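Local coordinates for STU0660 (Streptococcus thermophilus, PDB 3ZTH), which is a large Csn2-type Cas protein involved in CRISPR-mediated bacterial immunity, binds magnesium and probably acts by binding DNA, at residues Tyr243-Asn255 against Val261-Arg273. Residues are numbered along the deposited sequence; the frame is centred on the assembly and turned at random.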
loop_
_atom_site.group_PDB
_atom_site.type_symbol
_atom_site.label_atom_id
_atom_site.label_comp_id
_atom_site.label_asym_id
_atom_site.label_seq_id
_atom_site.Cartn_x
_atom_site.Cartn_y
_atom_site.Cartn_z
ATOM N N TYR A 243 43.637 8.822 -16.574
ATOM C CA TYR A 243 43.092 7.711 -15.790
ATOM C C TYR A 243 43.245 6.319 -16.406
ATOM O O TYR A 243 43.346 5.322 -15.690
ATOM C CB TYR A 243 41.625 7.977 -15.453
ATOM C CG TYR A 243 41.478 9.131 -14.490
ATOM C CD1 TYR A 243 41.468 10.449 -14.947
ATOM C CD2 TYR A 243 41.449 8.909 -13.118
ATOM C CE1 TYR A 243 41.436 11.509 -14.061
ATOM C CE2 TYR A 243 41.419 9.961 -12.221
ATOM C CZ TYR A 243 41.413 11.259 -12.695
ATOM O OH TYR A 243 41.384 12.309 -11.806
ATOM N N LEU A 244 43.260 6.255 -17.732
ATOM C CA LEU A 244 43.421 4.985 -18.425
ATOM C C LEU A 244 44.790 4.384 -18.084
ATOM O O LEU A 244 45.810 5.056 -18.200
ATOM C CB LEU A 244 43.321 5.215 -19.932
ATOM C CG LEU A 244 43.477 4.006 -20.847
ATOM C CD1 LEU A 244 42.346 3.010 -20.584
ATOM C CD2 LEU A 244 43.479 4.478 -22.302
ATOM N N LYS A 245 44.809 3.125 -17.653
ATOM C CA LYS A 245 46.062 2.450 -17.305
ATOM C C LYS A 245 46.324 1.337 -18.311
ATOM O O LYS A 245 45.493 0.445 -18.477
ATOM C CB LYS A 245 45.983 1.833 -15.898
ATOM C CG LYS A 245 45.674 2.813 -14.779
ATOM C CD LYS A 245 46.743 3.898 -14.675
ATOM C CE LYS A 245 46.334 4.982 -13.682
ATOM N NZ LYS A 245 47.331 6.097 -13.588
ATOM N N ILE A 246 47.472 1.384 -18.974
ATOM C CA ILE A 246 47.826 0.361 -19.952
ATOM C C ILE A 246 49.083 -0.414 -19.563
ATOM O O ILE A 246 50.108 0.186 -19.244
ATOM C CB ILE A 246 48.058 0.981 -21.356
ATOM C CG1 ILE A 246 46.739 1.521 -21.912
ATOM C CG2 ILE A 246 48.652 -0.049 -22.300
ATOM C CD1 ILE A 246 46.861 2.146 -23.283
ATOM N N ASP A 247 48.988 -1.743 -19.569
ATOM C CA ASP A 247 50.132 -2.612 -19.279
ATOM C C ASP A 247 49.991 -3.870 -20.134
ATOM O O ASP A 247 48.995 -4.024 -20.844
ATOM C CB ASP A 247 50.225 -2.978 -17.784
ATOM C CG ASP A 247 49.022 -3.765 -17.283
ATOM O OD1 ASP A 247 48.595 -4.723 -17.963
ATOM O OD2 ASP A 247 48.511 -3.434 -16.188
ATOM N N GLU A 248 50.978 -4.760 -20.078
ATOM C CA GLU A 248 50.935 -5.983 -20.877
ATOM C C GLU A 248 49.720 -6.869 -20.621
ATOM O O GLU A 248 49.185 -7.476 -21.546
ATOM C CB GLU A 248 52.208 -6.821 -20.668
ATOM C CG GLU A 248 53.318 -6.559 -21.687
ATOM C CD GLU A 248 52.877 -6.785 -23.145
ATOM O OE1 GLU A 248 51.673 -7.042 -23.397
ATOM O OE2 GLU A 248 53.745 -6.696 -24.045
ATOM N N GLU A 249 49.280 -6.937 -19.373
ATOM C CA GLU A 249 48.153 -7.777 -19.016
ATOM C C GLU A 249 46.778 -7.297 -19.454
ATOM O O GLU A 249 46.008 -8.076 -20.012
ATOM C CB GLU A 249 48.140 -8.007 -17.504
ATOM C CG GLU A 249 49.445 -8.569 -16.982
ATOM C CD GLU A 249 49.952 -9.722 -17.838
ATOM O OE1 GLU A 249 49.231 -10.741 -17.953
ATOM O OE2 GLU A 249 51.068 -9.604 -18.400
ATOM N N ASN A 250 46.470 -6.026 -19.208
ATOM C CA ASN A 250 45.157 -5.477 -19.537
ATOM C C ASN A 250 45.015 -4.831 -20.912
ATOM O O ASN A 250 43.917 -4.480 -21.323
ATOM C CB ASN A 250 44.744 -4.456 -18.472
ATOM C CG ASN A 250 45.600 -3.182 -18.503
ATOM O OD1 ASN A 250 46.352 -2.930 -19.450
ATOM N ND2 ASN A 250 45.473 -2.369 -17.463
ATOM N N SER A 251 46.123 -4.678 -21.619
ATOM C CA SER A 251 46.122 -4.050 -22.940
ATOM C C SER A 251 44.987 -4.453 -23.900
ATOM O O SER A 251 44.293 -3.599 -24.455
ATOM C CB SER A 251 47.464 -4.314 -23.617
ATOM O OG SER A 251 47.600 -3.510 -24.767
ATOM N N ARG A 252 44.817 -5.754 -24.104
ATOM C CA ARG A 252 43.798 -6.274 -25.005
ATOM C C ARG A 252 42.365 -5.996 -24.552
ATOM O O ARG A 252 41.427 -6.084 -25.342
ATOM C CB ARG A 252 44.001 -7.782 -25.187
ATOM C CG ARG A 252 45.217 -8.131 -26.044
ATOM C CD ARG A 252 45.414 -9.642 -26.202
ATOM N NE ARG A 252 45.788 -10.285 -24.942
ATOM C CZ ARG A 252 45.008 -11.118 -24.254
ATOM N NH1 ARG A 252 43.794 -11.423 -24.705
ATOM N NH2 ARG A 252 45.442 -11.642 -23.110
ATOM N N PHE A 253 42.192 -5.646 -23.285
ATOM C CA PHE A 253 40.862 -5.383 -22.774
ATOM C C PHE A 253 40.506 -3.905 -22.720
ATOM O O PHE A 253 39.518 -3.506 -22.091
ATOM C CB PHE A 253 40.717 -6.065 -21.420
ATOM C CG PHE A 253 41.122 -7.503 -21.463
ATOM C CD1 PHE A 253 40.480 -8.387 -22.335
ATOM C CD2 PHE A 253 42.210 -7.960 -20.724
ATOM C CE1 PHE A 253 40.920 -9.699 -22.477
ATOM C CE2 PHE A 253 42.661 -9.276 -20.858
ATOM C CZ PHE A 253 42.019 -10.145 -21.735
ATOM N N VAL A 254 41.321 -3.098 -23.389
ATOM C CA VAL A 254 41.067 -1.674 -23.485
ATOM C C VAL A 254 40.250 -1.560 -24.756
ATOM O O VAL A 254 40.758 -1.779 -25.849
ATOM C CB VAL A 254 42.356 -0.873 -23.644
ATOM C CG1 VAL A 254 42.029 0.563 -23.980
ATOM C CG2 VAL A 254 43.169 -0.940 -22.366
ATOM N N ASN A 255 38.971 -1.249 -24.605
ATOM C CA ASN A 255 38.081 -1.125 -25.747
ATOM C C ASN A 255 37.859 0.333 -26.139
ATOM O O ASN A 255 37.412 1.148 -25.324
ATOM C CB ASN A 255 36.748 -1.807 -25.424
ATOM C CG ASN A 255 36.877 -3.326 -25.326
ATOM O OD1 ASN A 255 36.846 -4.037 -26.337
ATOM N ND2 ASN A 255 37.045 -3.824 -24.109
ATOM N N VAL A 261 34.665 0.775 -33.507
ATOM C CA VAL A 261 34.961 0.013 -32.307
ATOM C C VAL A 261 36.088 -0.995 -32.529
ATOM O O VAL A 261 36.036 -1.807 -33.451
ATOM C CB VAL A 261 33.700 -0.731 -31.791
ATOM C CG1 VAL A 261 34.053 -1.596 -30.577
ATOM C CG2 VAL A 261 32.633 0.274 -31.394
ATOM N N GLU A 262 37.103 -0.932 -31.673
ATOM C CA GLU A 262 38.248 -1.837 -31.738
ATOM C C GLU A 262 38.833 -1.939 -30.337
ATOM O O GLU A 262 38.632 -1.051 -29.509
ATOM C CB GLU A 262 39.345 -1.275 -32.650
ATOM C CG GLU A 262 38.917 -0.877 -34.060
ATOM C CD GLU A 262 38.713 -2.065 -35.007
ATOM O OE1 GLU A 262 38.975 -3.229 -34.611
ATOM O OE2 GLU A 262 38.288 -1.821 -36.162
ATOM N N HIS A 263 39.543 -3.023 -30.054
ATOM C CA HIS A 263 40.202 -3.141 -28.764
ATOM C C HIS A 263 41.692 -3.156 -29.079
ATOM O O HIS A 263 42.085 -3.529 -30.186
ATOM C CB HIS A 263 39.760 -4.399 -28.010
ATOM C CG HIS A 263 40.023 -5.680 -28.731
ATOM N ND1 HIS A 263 41.296 -6.143 -28.989
ATOM C CD2 HIS A 263 39.177 -6.628 -29.200
ATOM C CE1 HIS A 263 41.222 -7.323 -29.580
ATOM N NE2 HIS A 263 39.948 -7.641 -29.719
ATOM N N LEU A 264 42.520 -2.697 -28.143
ATOM C CA LEU A 264 43.962 -2.669 -28.372
ATOM C C LEU A 264 44.529 -4.078 -28.482
ATOM O O LEU A 264 43.871 -5.065 -28.118
ATOM C CB LEU A 264 44.687 -1.926 -27.242
ATOM C CG LEU A 264 44.467 -0.413 -27.098
ATOM C CD1 LEU A 264 45.278 0.114 -25.927
ATOM C CD2 LEU A 264 44.867 0.291 -28.380
ATOM N N TYR A 265 45.751 -4.154 -29.000
ATOM C CA TYR A 265 46.467 -5.418 -29.158
ATOM C C TYR A 265 47.441 -5.494 -27.982
ATOM O O TYR A 265 47.365 -4.683 -27.058
ATOM C CB TYR A 265 47.280 -5.421 -30.459
ATOM C CG TYR A 265 46.495 -5.211 -31.738
ATOM C CD1 TYR A 265 45.559 -6.154 -32.183
ATOM C CD2 TYR A 265 46.735 -4.095 -32.538
ATOM C CE1 TYR A 265 44.892 -5.992 -33.402
ATOM C CE2 TYR A 265 46.076 -3.919 -33.757
ATOM C CZ TYR A 265 45.162 -4.870 -34.184
ATOM O OH TYR A 265 44.550 -4.698 -35.410
ATOM N N ASP A 266 48.348 -6.465 -28.013
ATOM C CA ASP A 266 49.348 -6.574 -26.956
ATOM C C ASP A 266 50.284 -5.390 -27.151
ATOM O O ASP A 266 50.500 -4.945 -28.283
ATOM C CB ASP A 266 50.139 -7.878 -27.073
ATOM C CG ASP A 266 49.303 -9.100 -26.748
ATOM O OD1 ASP A 266 48.823 -9.217 -25.597
ATOM O OD2 ASP A 266 49.122 -9.947 -27.650
ATOM N N VAL A 267 50.824 -4.882 -26.048
ATOM C CA VAL A 267 51.728 -3.736 -26.072
ATOM C C VAL A 267 53.015 -3.976 -26.869
ATOM O O VAL A 267 53.412 -3.141 -27.682
ATOM C CB VAL A 267 52.101 -3.316 -24.633
ATOM C CG1 VAL A 267 52.902 -2.025 -24.650
ATOM C CG2 VAL A 267 50.831 -3.158 -23.806
ATOM N N GLU A 268 53.673 -5.106 -26.638
ATOM C CA GLU A 268 54.901 -5.395 -27.370
ATOM C C GLU A 268 54.609 -5.481 -28.871
ATOM O O GLU A 268 55.389 -5.016 -29.704
ATOM C CB GLU A 268 55.528 -6.704 -26.879
ATOM C CG GLU A 268 56.885 -7.015 -27.511
ATOM C CD GLU A 268 57.876 -5.855 -27.395
ATOM O OE1 GLU A 268 57.847 -5.136 -26.365
ATOM O OE2 GLU A 268 58.693 -5.670 -28.327
ATOM N N PHE A 269 53.478 -6.078 -29.213
ATOM C CA PHE A 269 53.095 -6.195 -30.607
ATOM C C PHE A 269 53.007 -4.795 -31.228
ATOM O O PHE A 269 53.623 -4.525 -32.255
ATOM C CB PHE A 269 51.739 -6.906 -30.723
ATOM C CG PHE A 269 51.202 -6.961 -32.130
ATOM C CD1 PHE A 269 51.607 -7.965 -33.007
ATOM C CD2 PHE A 269 50.319 -5.981 -32.587
ATOM C CE1 PHE A 269 51.139 -7.992 -34.325
ATOM C CE2 PHE A 269 49.845 -5.997 -33.903
ATOM C CZ PHE A 269 50.256 -7.005 -34.774
HETATM N N MSE A 270 52.254 -3.908 -30.588
HETATM C CA MSE A 270 52.077 -2.551 -31.092
HETATM C C MSE A 270 53.355 -1.728 -31.095
HETATM O O MSE A 270 53.573 -0.902 -31.987
HETATM C CB MSE A 270 51.007 -1.830 -30.282
HETATM C CG MSE A 270 49.652 -2.500 -30.360
HETATM SE SE MSE A 270 48.285 -1.442 -29.502
HETATM C CE MSE A 270 48.675 -1.886 -27.661
ATOM N N TYR A 271 54.203 -1.947 -30.102
ATOM C CA TYR A 271 55.452 -1.207 -30.040
ATOM C C TYR A 271 56.260 -1.488 -31.299
ATOM O O TYR A 271 56.720 -0.563 -31.974
ATOM C CB TYR A 271 56.263 -1.623 -28.820
ATOM C CG TYR A 271 57.584 -0.902 -28.699
ATOM C CD1 TYR A 271 57.646 0.405 -28.217
ATOM C CD2 TYR A 271 58.773 -1.525 -29.070
ATOM C CE1 TYR A 271 58.856 1.073 -28.104
ATOM C CE2 TYR A 271 59.993 -0.868 -28.962
ATOM C CZ TYR A 271 60.027 0.433 -28.478
ATOM O OH TYR A 271 61.232 1.094 -28.380
ATOM N N GLU A 272 56.428 -2.768 -31.616
ATOM C CA GLU A 272 57.199 -3.147 -32.794
ATOM C C GLU A 272 56.604 -2.594 -34.080
ATOM O O GLU A 272 57.333 -2.056 -34.914
ATOM C CB GLU A 272 57.349 -4.672 -32.854
ATOM C CG GLU A 272 58.473 -5.176 -31.943
ATOM C CD GLU A 272 58.400 -6.670 -31.648
ATOM O OE1 GLU A 272 58.126 -7.457 -32.584
ATOM O OE2 GLU A 272 58.627 -7.055 -30.477
ATOM N N ARG A 273 55.285 -2.709 -34.236
ATOM C CA ARG A 273 54.606 -2.194 -35.424
ATOM C C ARG A 273 54.856 -0.700 -35.554
ATOM O O ARG A 273 55.328 -0.228 -36.585
ATOM C CB ARG A 273 53.092 -2.432 -35.342
ATOM C CG ARG A 273 52.634 -3.864 -35.560
ATOM C CD ARG A 273 53.063 -4.375 -36.931
ATOM N NE ARG A 273 52.356 -5.594 -37.326
ATOM C CZ ARG A 273 51.052 -5.655 -37.595
ATOM N NH1 ARG A 273 50.293 -4.568 -37.514
ATOM N NH2 ARG A 273 50.502 -6.807 -37.953
#
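Leu264, Arg252 and Glu248 bury the most surface where the antiparallel hairpin of strands 254-257 and 261-263, at one edge of the mixed sheet of this P-loop NTPase-related Csn2 fold, runs on into helix 267-277. Asn255 and His263 form a non-hydrogen-bonded pair; just beyond it Leu264 N donates to Val254 O at 3.0 Å. With CG anti to its carbonyl carbon (chi1 -68°), Leu264 brings CD1 to 3.7 Å from Ile246 CD1, their side chains crossing nearly perpendicularly, and to 3.8 Å from Val254 CG1. Arg252 lies alongside Asp266, both pointing the same way: at the guanidinium edge NE donates a weak hydrogen bond to Asp266 OD1 at 3.3 Å, as part of a salt bridge, with the two planes 57° apart. Glu248, its chain bent at chi2, reaches the first turn of the helix, where OE2 accepts from Glu268 N at 3.0 Å, the donor standing 36° out of the carboxylate plane. Glu268's own carboxylate is paired with Arg286. Between the Leu264-Val254 backbone bond and the Glu248-Glu268 bond, the buried Ser251 OG donates to Tyr265 O at 2.6 Å, and Met270 CE lies 3.5 Å from that hydroxyl.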